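Local coordinates for protein LbaCas13a H328A (C2c2) (Lachnospiraceae bacterium NK4A179, PDB 5WLH) that acts as a CRISPR RNA-guided, RNA-targeting nuclease that binds its own pre-crRNA and probably cleaves target RNA with a preference for adenosine, at residues A[1016-1021]-A[1060-1065]; A[1066-1071]-A[1094-1099]; A[1089-1094]-A[1348-1353]. One frame throughout, in Å; residues are numbered along the deposited sequence.

Interaction 1 of 3, residues A[1016-1021]-A[1060-1065]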
loop_
_atom_site.group_PDB
_atom_site.type_symbol
_atom_site.label_atom_id
_atom_site.label_comp_id
_atom_site.label_asym_id
_atom_site.label_seq_id
_atom_site.Cartn_x
_atom_site.Cartn_y
_atom_site.Cartn_z
ATOM N N CYS A 1016 -10.455 44.078 -6.689
ATOM C CA CYS A 1016 -11.785 43.489 -6.577
ATOM C C CYS A 1016 -12.874 44.466 -6.995
ATOM O O CYS A 1016 -13.959 44.043 -7.406
ATOM C CB CYS A 1016 -12.037 43.011 -5.147
ATOM S SG CYS A 1016 -10.835 41.799 -4.555
ATOM N N ASN A 1017 -12.619 45.763 -6.874
ATOM C CA ASN A 1017 -13.577 46.776 -7.296
ATOM C C ASN A 1017 -13.415 47.163 -8.760
ATOM O O ASN A 1017 -14.202 47.970 -9.265
ATOM C CB ASN A 1017 -13.456 48.016 -6.410
ATOM C CG ASN A 1017 -14.129 47.829 -5.068
ATOM O OD1 ASN A 1017 -15.358 47.782 -4.979
ATOM N ND2 ASN A 1017 -13.328 47.707 -4.015
ATOM N N SER A 1018 -12.426 46.602 -9.446
ATOM C CA SER A 1018 -12.246 46.837 -10.868
ATOM C C SER A 1018 -13.188 45.957 -11.684
ATOM O O SER A 1018 -13.631 44.896 -11.236
ATOM C CB SER A 1018 -10.800 46.559 -11.263
ATOM O OG SER A 1018 -10.603 45.167 -11.430
ATOM N N ASP A 1019 -13.500 46.414 -12.894
ATOM C CA ASP A 1019 -14.352 45.633 -13.777
ATOM C C ASP A 1019 -13.581 44.439 -14.324
ATOM O O ASP A 1019 -12.416 44.558 -14.712
ATOM C CB ASP A 1019 -14.869 46.495 -14.929
ATOM C CG ASP A 1019 -16.173 47.194 -14.594
ATOM O OD1 ASP A 1019 -16.455 47.391 -13.394
ATOM O OD2 ASP A 1019 -16.921 47.541 -15.532
ATOM N N ALA A 1020 -14.239 43.279 -14.340
ATOM C CA ALA A 1020 -13.658 42.057 -14.889
ATOM C C ALA A 1020 -14.122 41.811 -16.321
ATOM O O ALA A 1020 -13.297 41.708 -17.233
ATOM C CB ALA A 1020 -14.004 40.857 -13.994
ATOM N N VAL A 1021 -15.434 41.719 -16.530
ATOM C CA VAL A 1021 -16.027 41.558 -17.855
ATOM C C VAL A 1021 -17.362 42.290 -17.883
ATOM O O VAL A 1021 -18.239 42.023 -17.053
ATOM C CB VAL A 1021 -16.208 40.070 -18.218
ATOM C CG1 VAL A 1021 -17.351 39.885 -19.214
ATOM C CG2 VAL A 1021 -14.932 39.519 -18.806
ATOM N N VAL A 1060 -3.068 33.045 -9.761
ATOM C CA VAL A 1060 -4.310 33.396 -10.429
ATOM C C VAL A 1060 -4.166 34.783 -11.039
ATOM O O VAL A 1060 -3.598 35.699 -10.427
ATOM C CB VAL A 1060 -5.487 33.331 -9.442
ATOM C CG1 VAL A 1060 -6.811 33.649 -10.153
ATOM C CG2 VAL A 1060 -5.541 31.952 -8.774
ATOM N N SER A 1061 -4.668 34.937 -12.255
ATOM C CA SER A 1061 -4.513 36.150 -13.038
ATOM C C SER A 1061 -5.871 36.778 -13.312
ATOM O O SER A 1061 -6.924 36.159 -13.131
ATOM C CB SER A 1061 -3.822 35.850 -14.369
ATOM O OG SER A 1061 -4.664 35.039 -15.164
ATOM N N ARG A 1062 -5.831 38.027 -13.782
ATOM C CA ARG A 1062 -7.048 38.672 -14.262
ATOM C C ARG A 1062 -7.720 37.830 -15.343
ATOM O O ARG A 1062 -8.934 37.591 -15.296
ATOM C CB ARG A 1062 -6.724 40.074 -14.786
ATOM C CG ARG A 1062 -7.933 40.815 -15.345
ATOM C CD ARG A 1062 -7.589 42.261 -15.689
ATOM N NE ARG A 1062 -7.523 43.121 -14.509
ATOM C CZ ARG A 1062 -8.586 43.620 -13.882
ATOM N NH1 ARG A 1062 -9.813 43.336 -14.308
ATOM N NH2 ARG A 1062 -8.424 44.398 -12.821
ATOM N N SER A 1063 -6.938 37.344 -16.312
ATOM C CA SER A 1063 -7.529 36.599 -17.419
ATOM C C SER A 1063 -8.174 35.303 -16.943
ATOM O O SER A 1063 -9.151 34.841 -17.548
ATOM C CB SER A 1063 -6.480 36.313 -18.498
ATOM O OG SER A 1063 -5.458 35.460 -18.025
ATOM N N ASP A 1064 -7.648 34.708 -15.867
ATOM C CA ASP A 1064 -8.334 33.585 -15.229
ATOM C C ASP A 1064 -9.709 34.003 -14.731
ATOM O O ASP A 1064 -10.706 33.306 -14.953
ATOM C CB ASP A 1064 -7.503 33.050 -14.059
ATOM C CG ASP A 1064 -6.249 32.325 -14.503
ATOM O OD1 ASP A 1064 -6.246 31.748 -15.612
ATOM O OD2 ASP A 1064 -5.267 32.331 -13.726
ATOM N N ILE A 1065 -9.769 35.131 -14.021
ATOM C CA ILE A 1065 -11.026 35.611 -13.463
ATOM C C ILE A 1065 -11.974 36.012 -14.582
ATOM O O ILE A 1065 -13.186 35.786 -14.504
ATOM C CB ILE A 1065 -10.752 36.770 -12.492
ATOM C CG1 ILE A 1065 -9.875 36.288 -11.325
ATOM C CG2 ILE A 1065 -12.040 37.361 -11.980
ATOM C CD1 ILE A 1065 -9.128 37.387 -10.643
#

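Interaction 2 of 3, residues A[1066-1071]-A[1094-1099]. With nucleotides of chain B.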
loop_
_atom_site.group_PDB
_atom_site.type_symbol
_atom_site.label_atom_id
_atom_site.label_comp_id
_atom_site.label_asym_id
_atom_site.label_seq_id
_atom_site.Cartn_x
_atom_site.Cartn_y
_atom_site.Cartn_z
ATOM N N VAL A 1066 -11.427 36.585 -15.651
ATOM C CA VAL A 1066 -12.222 36.881 -16.836
ATOM C C VAL A 1066 -12.830 35.602 -17.399
ATOM O O VAL A 1066 -14.040 35.522 -17.646
ATOM C CB VAL A 1066 -11.353 37.605 -17.878
ATOM C CG1 VAL A 1066 -12.040 37.632 -19.241
ATOM C CG2 VAL A 1066 -11.001 39.006 -17.381
ATOM N N GLU A 1067 -11.997 34.577 -17.601
ATOM C CA GLU A 1067 -12.486 33.314 -18.149
ATOM C C GLU A 1067 -13.491 32.654 -17.210
ATOM O O GLU A 1067 -14.484 32.070 -17.660
ATOM C CB GLU A 1067 -11.304 32.386 -18.438
ATOM C CG GLU A 1067 -11.664 31.044 -19.070
ATOM C CD GLU A 1067 -12.101 31.151 -20.526
ATOM O OE1 GLU A 1067 -12.139 32.278 -21.071
ATOM O OE2 GLU A 1067 -12.402 30.095 -21.128
ATOM N N TYR A 1068 -13.254 32.749 -15.897
ATOM C CA TYR A 1068 -14.208 32.234 -14.919
ATOM C C TYR A 1068 -15.587 32.864 -15.111
ATOM O O TYR A 1068 -16.604 32.163 -15.167
ATOM C CB TYR A 1068 -13.679 32.496 -13.505
ATOM C CG TYR A 1068 -14.697 32.314 -12.403
ATOM C CD1 TYR A 1068 -15.037 31.051 -11.949
ATOM C CD2 TYR A 1068 -15.307 33.410 -11.806
ATOM C CE1 TYR A 1068 -15.972 30.879 -10.942
ATOM C CE2 TYR A 1068 -16.235 33.249 -10.800
ATOM C CZ TYR A 1068 -16.567 31.976 -10.371
ATOM O OH TYR A 1068 -17.497 31.805 -9.369
ATOM N N TYR A 1069 -15.635 34.192 -15.223
ATOM C CA TYR A 1069 -16.915 34.872 -15.394
ATOM C C TYR A 1069 -17.542 34.555 -16.746
ATOM O O TYR A 1069 -18.761 34.370 -16.836
ATOM C CB TYR A 1069 -16.731 36.376 -15.216
ATOM C CG TYR A 1069 -16.610 36.766 -13.769
ATOM C CD1 TYR A 1069 -17.584 36.392 -12.850
ATOM C CD2 TYR A 1069 -15.526 37.494 -13.313
ATOM C CE1 TYR A 1069 -17.478 36.744 -11.522
ATOM C CE2 TYR A 1069 -15.417 37.848 -11.983
ATOM C CZ TYR A 1069 -16.390 37.467 -11.098
ATOM O OH TYR A 1069 -16.276 37.822 -9.773
ATOM N N LYS A 1070 -16.726 34.470 -17.801
ATOM C CA LYS A 1070 -17.261 34.168 -19.127
ATOM C C LYS A 1070 -17.902 32.787 -19.164
ATOM O O LYS A 1070 -18.982 32.611 -19.739
ATOM C CB LYS A 1070 -16.160 34.269 -20.184
ATOM C CG LYS A 1070 -15.732 35.694 -20.536
ATOM C CD LYS A 1070 -14.792 35.691 -21.741
ATOM C CE LYS A 1070 -14.282 37.089 -22.078
ATOM N NZ LYS A 1070 -15.284 37.922 -22.809
ATOM N N LEU A 1071 -17.251 31.792 -18.553
ATOM C CA LEU A 1071 -17.829 30.457 -18.514
ATOM C C LEU A 1071 -18.993 30.383 -17.536
ATOM O O LEU A 1071 -19.921 29.587 -17.739
ATOM C CB LEU A 1071 -16.758 29.428 -18.145
ATOM C CG LEU A 1071 -15.785 29.090 -19.268
ATOM C CD1 LEU A 1071 -14.476 28.561 -18.696
ATOM C CD2 LEU A 1071 -16.403 28.082 -20.211
ATOM N N LYS A 1094 -17.458 21.442 -17.537
ATOM C CA LYS A 1094 -16.160 20.992 -17.039
ATOM C C LYS A 1094 -15.156 22.135 -17.019
ATOM O O LYS A 1094 -14.411 22.298 -16.044
ATOM C CB LYS A 1094 -15.637 19.835 -17.890
ATOM C CG LYS A 1094 -14.334 19.214 -17.377
ATOM C CD LYS A 1094 -14.583 18.430 -16.093
ATOM C CE LYS A 1094 -13.393 17.538 -15.739
ATOM N NZ LYS A 1094 -12.186 18.327 -15.368
ATOM N N LYS A 1095 -15.128 22.943 -18.082
ATOM C CA LYS A 1095 -14.221 24.085 -18.120
ATOM C C LYS A 1095 -14.546 25.082 -17.017
ATOM O O LYS A 1095 -13.637 25.634 -16.386
ATOM C CB LYS A 1095 -14.281 24.767 -19.491
ATOM C CG LYS A 1095 -13.560 24.021 -20.597
ATOM C CD LYS A 1095 -13.624 24.799 -21.911
ATOM C CE LYS A 1095 -12.898 24.068 -23.032
ATOM N NZ LYS A 1095 -12.503 24.994 -24.140
ATOM N N PHE A 1096 -15.835 25.331 -16.764
ATOM C CA PHE A 1096 -16.176 26.243 -15.678
ATOM C C PHE A 1096 -15.715 25.688 -14.341
ATOM O O PHE A 1096 -15.141 26.409 -13.518
ATOM C CB PHE A 1096 -17.672 26.506 -15.599
ATOM C CG PHE A 1096 -18.047 27.274 -14.364
ATOM C CD1 PHE A 1096 -17.729 28.614 -14.263
ATOM C CD2 PHE A 1096 -18.639 26.647 -13.281
ATOM C CE1 PHE A 1096 -18.046 29.333 -13.131
ATOM C CE2 PHE A 1096 -18.945 27.361 -12.134
ATOM C CZ PHE A 1096 -18.655 28.707 -12.063
ATOM N N GLN A 1097 -16.009 24.413 -14.090
ATOM C CA GLN A 1097 -15.577 23.785 -12.848
ATOM C C GLN A 1097 -14.072 23.926 -12.672
ATOM O O GLN A 1097 -13.591 24.260 -11.580
ATOM C CB GLN A 1097 -15.993 22.314 -12.846
ATOM C CG GLN A 1097 -17.503 22.120 -12.832
ATOM C CD GLN A 1097 -17.916 20.665 -12.767
ATOM O OE1 GLN A 1097 -17.411 19.821 -13.514
ATOM N NE2 GLN A 1097 -18.829 20.357 -11.858
ATOM N N GLU A 1098 -13.313 23.722 -13.750
ATOM C CA GLU A 1098 -11.861 23.871 -13.659
ATOM C C GLU A 1098 -11.467 25.302 -13.312
ATOM O O GLU A 1098 -10.546 25.522 -12.519
ATOM C CB GLU A 1098 -11.193 23.431 -14.962
ATOM C CG GLU A 1098 -11.265 21.934 -15.214
ATOM C CD GLU A 1098 -10.933 21.550 -16.655
ATOM O OE1 GLU A 1098 -10.900 22.444 -17.527
ATOM O OE2 GLU A 1098 -10.711 20.349 -16.917
ATOM N N MET A 1099 -12.149 26.296 -13.895
ATOM C CA MET A 1099 -11.795 27.681 -13.603
ATOM C C MET A 1099 -12.226 28.082 -12.200
ATOM O O MET A 1099 -11.535 28.864 -11.533
ATOM C CB MET A 1099 -12.421 28.629 -14.630
ATOM C CG MET A 1099 -11.866 28.493 -16.035
ATOM S SD MET A 1099 -10.061 28.520 -16.121
ATOM C CE MET A 1099 -9.633 29.978 -15.174
ATOM P P A B 38 -19.449 24.865 -4.818
ATOM O OP1 A B 38 -18.217 25.692 -4.709
ATOM O OP2 A B 38 -20.600 25.431 -5.583
ATOM O "O5'" A B 38 -19.152 23.467 -5.505
ATOM C "C5'" A B 38 -20.149 22.452 -5.542
ATOM C "C4'" A B 38 -20.189 21.760 -6.881
ATOM O "O4'" A B 38 -20.997 22.534 -7.808
ATOM C "C3'" A B 38 -18.831 21.570 -7.560
ATOM O "O3'" A B 38 -18.851 20.360 -8.300
ATOM C "C2'" A B 38 -18.781 22.724 -8.547
ATOM O "O2'" A B 38 -17.934 22.499 -9.653
ATOM C "C1'" A B 38 -20.242 22.807 -8.973
ATOM N N9 A B 38 -20.644 24.108 -9.508
ATOM C C8 A B 38 -20.581 25.344 -8.919
ATOM N N7 A B 38 -21.023 26.309 -9.688
ATOM C C5 A B 38 -21.407 25.659 -10.854
ATOM C C6 A B 38 -21.960 26.118 -12.062
ATOM N N6 A B 38 -22.233 27.400 -12.297
ATOM N N1 A B 38 -22.216 25.211 -13.027
ATOM C C2 A B 38 -21.939 23.922 -12.789
ATOM N N3 A B 38 -21.417 23.370 -11.696
ATOM C C4 A B 38 -21.176 24.303 -10.759
#

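Interaction 3 of 3, residues A[1089-1094]-A[1348-1353]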
loop_
_atom_site.group_PDB
_atom_site.type_symbol
_atom_site.label_atom_id
_atom_site.label_comp_id
_atom_site.label_asym_id
_atom_site.label_seq_id
_atom_site.Cartn_x
_atom_site.Cartn_y
_atom_site.Cartn_z
ATOM N N GLU A 1089 -22.212 21.514 -24.033
ATOM C CA GLU A 1089 -22.709 21.901 -22.718
ATOM C C GLU A 1089 -21.895 21.222 -21.625
ATOM O O GLU A 1089 -21.469 21.867 -20.658
ATOM C CB GLU A 1089 -24.195 21.550 -22.591
ATOM C CG GLU A 1089 -25.126 22.498 -23.345
ATOM C CD GLU A 1089 -26.596 22.163 -23.156
ATOM O OE1 GLU A 1089 -27.448 22.986 -23.559
ATOM O OE2 GLU A 1089 -26.900 21.081 -22.609
ATOM N N GLN A 1090 -21.643 19.921 -21.783
ATOM C CA GLN A 1090 -20.848 19.184 -20.808
ATOM C C GLN A 1090 -19.419 19.717 -20.743
ATOM O O GLN A 1090 -18.898 19.999 -19.655
ATOM C CB GLN A 1090 -20.857 17.695 -21.157
ATOM C CG GLN A 1090 -20.071 16.823 -20.195
ATOM C CD GLN A 1090 -20.603 16.874 -18.771
ATOM O OE1 GLN A 1090 -21.404 16.029 -18.375
ATOM N NE2 GLN A 1090 -20.150 17.853 -17.992
ATOM N N LYS A 1091 -18.771 19.868 -21.904
ATOM C CA LYS A 1091 -17.395 20.358 -21.936
ATOM C C LYS A 1091 -17.276 21.760 -21.353
ATOM O O LYS A 1091 -16.258 22.091 -20.734
ATOM C CB LYS A 1091 -16.860 20.344 -23.371
ATOM C CG LYS A 1091 -16.817 18.973 -24.028
ATOM C CD LYS A 1091 -16.285 19.071 -25.453
ATOM C CE LYS A 1091 -17.154 18.286 -26.432
ATOM N NZ LYS A 1091 -16.391 17.230 -27.164
ATOM N N ASN A 1092 -18.294 22.602 -21.538
ATOM C CA ASN A 1092 -18.228 23.942 -20.962
ATOM C C ASN A 1092 -18.427 23.905 -19.453
ATOM O O ASN A 1092 -17.826 24.699 -18.720
ATOM C CB ASN A 1092 -19.268 24.849 -21.618
ATOM C CG ASN A 1092 -18.700 25.626 -22.785
ATOM O OD1 ASN A 1092 -17.488 25.830 -22.874
ATOM N ND2 ASN A 1092 -19.570 26.066 -23.689
ATOM N N ILE A 1093 -19.287 23.008 -18.976
ATOM C CA ILE A 1093 -19.453 22.841 -17.540
ATOM C C ILE A 1093 -18.134 22.413 -16.912
ATOM O O ILE A 1093 -17.709 22.963 -15.890
ATOM C CB ILE A 1093 -20.580 21.836 -17.243
ATOM C CG1 ILE A 1093 -21.938 22.488 -17.507
ATOM C CG2 ILE A 1093 -20.507 21.336 -15.808
ATOM C CD1 ILE A 1093 -22.318 23.524 -16.464
ATOM N N LYS A 1094 -17.458 21.442 -17.537
ATOM C CA LYS A 1094 -16.160 20.992 -17.039
ATOM C C LYS A 1094 -15.156 22.135 -17.019
ATOM O O LYS A 1094 -14.411 22.298 -16.044
ATOM C CB LYS A 1094 -15.637 19.835 -17.890
ATOM C CG LYS A 1094 -14.334 19.214 -17.377
ATOM C CD LYS A 1094 -14.583 18.430 -16.093
ATOM C CE LYS A 1094 -13.393 17.538 -15.739
ATOM N NZ LYS A 1094 -12.186 18.327 -15.368
ATOM N N GLY A 1348 -26.098 10.089 -25.581
ATOM C CA GLY A 1348 -25.276 8.956 -25.222
ATOM C C GLY A 1348 -24.134 9.355 -24.313
ATOM O O GLY A 1348 -24.354 9.717 -23.154
ATOM N N THR A 1349 -22.910 9.318 -24.833
ATOM C CA THR A 1349 -21.723 9.470 -24.005
ATOM C C THR A 1349 -20.711 10.394 -24.669
ATOM O O THR A 1349 -20.502 10.332 -25.884
ATOM C CB THR A 1349 -21.093 8.097 -23.728
ATOM O OG1 THR A 1349 -21.924 7.372 -22.813
ATOM C CG2 THR A 1349 -19.697 8.237 -23.139
ATOM N N VAL A 1350 -20.094 11.263 -23.863
ATOM C CA VAL A 1350 -18.944 12.057 -24.277
ATOM C C VAL A 1350 -17.788 11.745 -23.330
ATOM O O VAL A 1350 -17.999 11.510 -22.135
ATOM C CB VAL A 1350 -19.255 13.569 -24.290
ATOM C CG1 VAL A 1350 -19.816 14.020 -22.957
ATOM C CG2 VAL A 1350 -18.007 14.381 -24.653
ATOM N N TYR A 1351 -16.572 11.721 -23.872
ATOM C CA TYR A 1351 -15.359 11.529 -23.090
ATOM C C TYR A 1351 -14.645 12.863 -22.968
ATOM O O TYR A 1351 -14.429 13.550 -23.971
ATOM C CB TYR A 1351 -14.455 10.480 -23.732
ATOM C CG TYR A 1351 -15.106 9.119 -23.766
ATOM C CD1 TYR A 1351 -15.129 8.314 -22.635
ATOM C CD2 TYR A 1351 -15.721 8.646 -24.920
ATOM C CE1 TYR A 1351 -15.729 7.076 -22.652
ATOM C CE2 TYR A 1351 -16.328 7.403 -24.946
ATOM C CZ TYR A 1351 -16.326 6.622 -23.809
ATOM O OH TYR A 1351 -16.923 5.382 -23.823
ATOM N N VAL A 1352 -14.301 13.233 -21.735
ATOM C CA VAL A 1352 -13.710 14.527 -21.419
ATOM C C VAL A 1352 -12.481 14.293 -20.548
ATOM O O VAL A 1352 -12.515 13.460 -19.637
ATOM C CB VAL A 1352 -14.711 15.456 -20.693
ATOM C CG1 VAL A 1352 -14.085 16.817 -20.448
ATOM C CG2 VAL A 1352 -16.007 15.617 -21.503
ATOM N N ASP A 1353 -11.399 15.022 -20.833
ATOM C CA ASP A 1353 -10.222 14.987 -19.971
ATOM C C ASP A 1353 -10.587 15.341 -18.541
ATOM O O ASP A 1353 -11.105 16.435 -18.279
ATOM C CB ASP A 1353 -9.165 15.968 -20.468
ATOM C CG ASP A 1353 -8.495 15.511 -21.732
ATOM O OD1 ASP A 1353 -8.677 14.334 -22.108
ATOM O OD2 ASP A 1353 -7.777 16.337 -22.334
#

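Interaction 1 of 3, residues A[1016-1021]-A[1060-1065]
Arg-1062 reaches out from the first turn of helix 1062-1075 and meets the 1018-1020 chain with the edge of its guanidinium. NH2 gives a nearly straight hydrogen bond (171°) to Ser-1018 OG, 2.7 Å away. The hydroxyl oxygen lies in the guanidinium plane. NH1 points to the backbone Asp-1019 O at 2.9 Å, but that bond is bent to 128° and weak, so the serine gives the better-aligned grip. The long reach comes from an arginine chain that is extended through chi1 and chi2 and then bends at chi3 (-77°), which swings the flat group onto the turn. Beside this polar pair, Ala-1020 CB lies loosely against Ile-1065 CG2, 4.5 Å away; Ala-1020 also packs on Tyr-1069.

The next shell fixes both partners. Ser-1018 OG donates to Phe-1015 O while accepting from the arginine, so its hydroxyl takes part in two hydrogen bonds. Arg-1062 NE forms a salt bridge with Glu-1002, which steadies the guanidinium and would balance its charge, and the Phe-1015 side chain packs on both Arg-1062 and Ile-1065.

Further out, Ser-1061 occupies the N-cap position. Its N-H bonds Asp-1064 OD2 at 3.1 Å, on the anti side of the carboxylate and tilted out of its plane, while the two hydroxyls Ser-1061 OG and Ser-1063 OG share a hydrogen bond of 3.0 Å. Asp-1064 OD1 is held by Arg-1358, so the carboxylate ties the helix start to a later helix. The contact thus joins the capped N-terminal end of a helix to the exit of helix 1008-1017 and a short antiparallel strand pair, 1019-1021 with 1024-1025, in which Ala-1020 and Val-1021 both face Gln-1024 as a classic beta bulge.

Interaction 2 of 3, residues A[1066-1071]-A[1094-1099]
Phe-1096 leaves its helix with CB against Leu-1071 CB, 4.0 Å away. Its CG lies anti to the backbone N (chi1 171°), which drops the ring into the groove between the helices. CD1 meets the backbone of the partner helix, at Leu-1071 C and at Tyr-1068 O, which lies in the ring plane at the edge. Farther out, CE1 comes to 3.4 Å from Tyr-1068 CE1; the two rings are tilted by 25° but slid so far apart that they barely overlap, their centroids 5.3 Å from each other. The contact belongs to a roughly antiparallel helix pair, 1066-1071 against 1094-1099, whose segment axes approach to 9.0 Å with N-to-C directions 143° apart. The CE2 edge of Phe-1096 stands over the face of the A38 base of chain B, 3.3 Å from its C5, and CZ lies between Tyr-1068 CE1 and the adenine N6. One residue on, Gln-1097 NE2 makes a weak, bent bond of 3.2 Å to the A38 ribose O2'. On the far side of the interface Met-1099, folded back at chi2 and chi3, sets CG 3.7 Å from Leu-1071 CD1, crossing that side chain at about a right angle, and also touches Glu-1067 CG.

Interaction 3 of 3, residues A[1089-1094]-A[1348-1353]
Gln-1090 touches the strand with its CG, 3.9 Å from Val-1350 CG1; its flat carboxamide turns away from the strand, and OE1 takes a hydrogen bond from Lys-685. The other flat group, the ring of Tyr-1351, leaves the strand on the side away from the helix, with Thr-1349 CG2 over one face, 3.8 Å above its plane and offset toward the rim.

What meets the helix is the pair of valines that alternate with this tyrosine, both with CB directed at it. Val-1350 divides its methyls: CG1 goes to the glutamine, while CG2 lies 4.1 Å from Lys-1091 NZ, whose charge is matched by Glu-1087. Val-1352 is similarly split. Its CG2 lies 4.3 Å from Lys-1091 CG, and its CG1 approaches Lys-1094 CG to 3.9 Å, the two side chains sliding past each other in opposite directions. Bends at chi2 (71°) and chi4 then curl the Lys-1094 chain along the strand, leaving CE 3.6 Å from Asp-1353 O; the ammonium hydrogen-bonds Ala-1354 O and forms a salt bridge with Glu-1098. No hydrogen bond crosses between the segments themselves: the aliphatic stems of polar residues do the packing and their tips find partners beyond.

Ile-1093 also touches an adenine base of the RNA, and Lys-1094 lies by a phosphate. Helix 1087-1103 and strand 1349-1353 run in nearly the same direction, their segment axes 26° apart and 9.6 Å at closest approach. The strand, the outermost within this chain of a four-stranded antiparallel sheet, is bonded through Val-1350 and Val-1352 to strand 1336-1344, whose Tyr-1343 also packs on Gln-1090 and Lys-1094. The helix thus lies between this strand and helix 1062-1075, which Asn-1092 and Ile-1093 touch.

How the interactions relate
The three contacts form a continuous row of packing on one side of the molecule. Helix 1062-1075 links interaction 1, at its start, to interaction 2, about 12 Å away between centres; helix 1087-1103 links interaction 2 to interaction 3, about 14 Å between centres, through the shared Lys-1094. Interactions 1 and 3 do not touch, their centres being about 26 Å apart. Along the sequence interaction 1 closes before the others open, while interactions 2 and 3 alternate their segments, 1348-1353 coming from far downstream. Thus a bulged hairpin, two successive antiparallel helices and a sheet edge are stacked in line, and helix 1087-1103 brings Ile-1093, Lys-1094, Phe-1096 and Gln-1097 to the bound RNA.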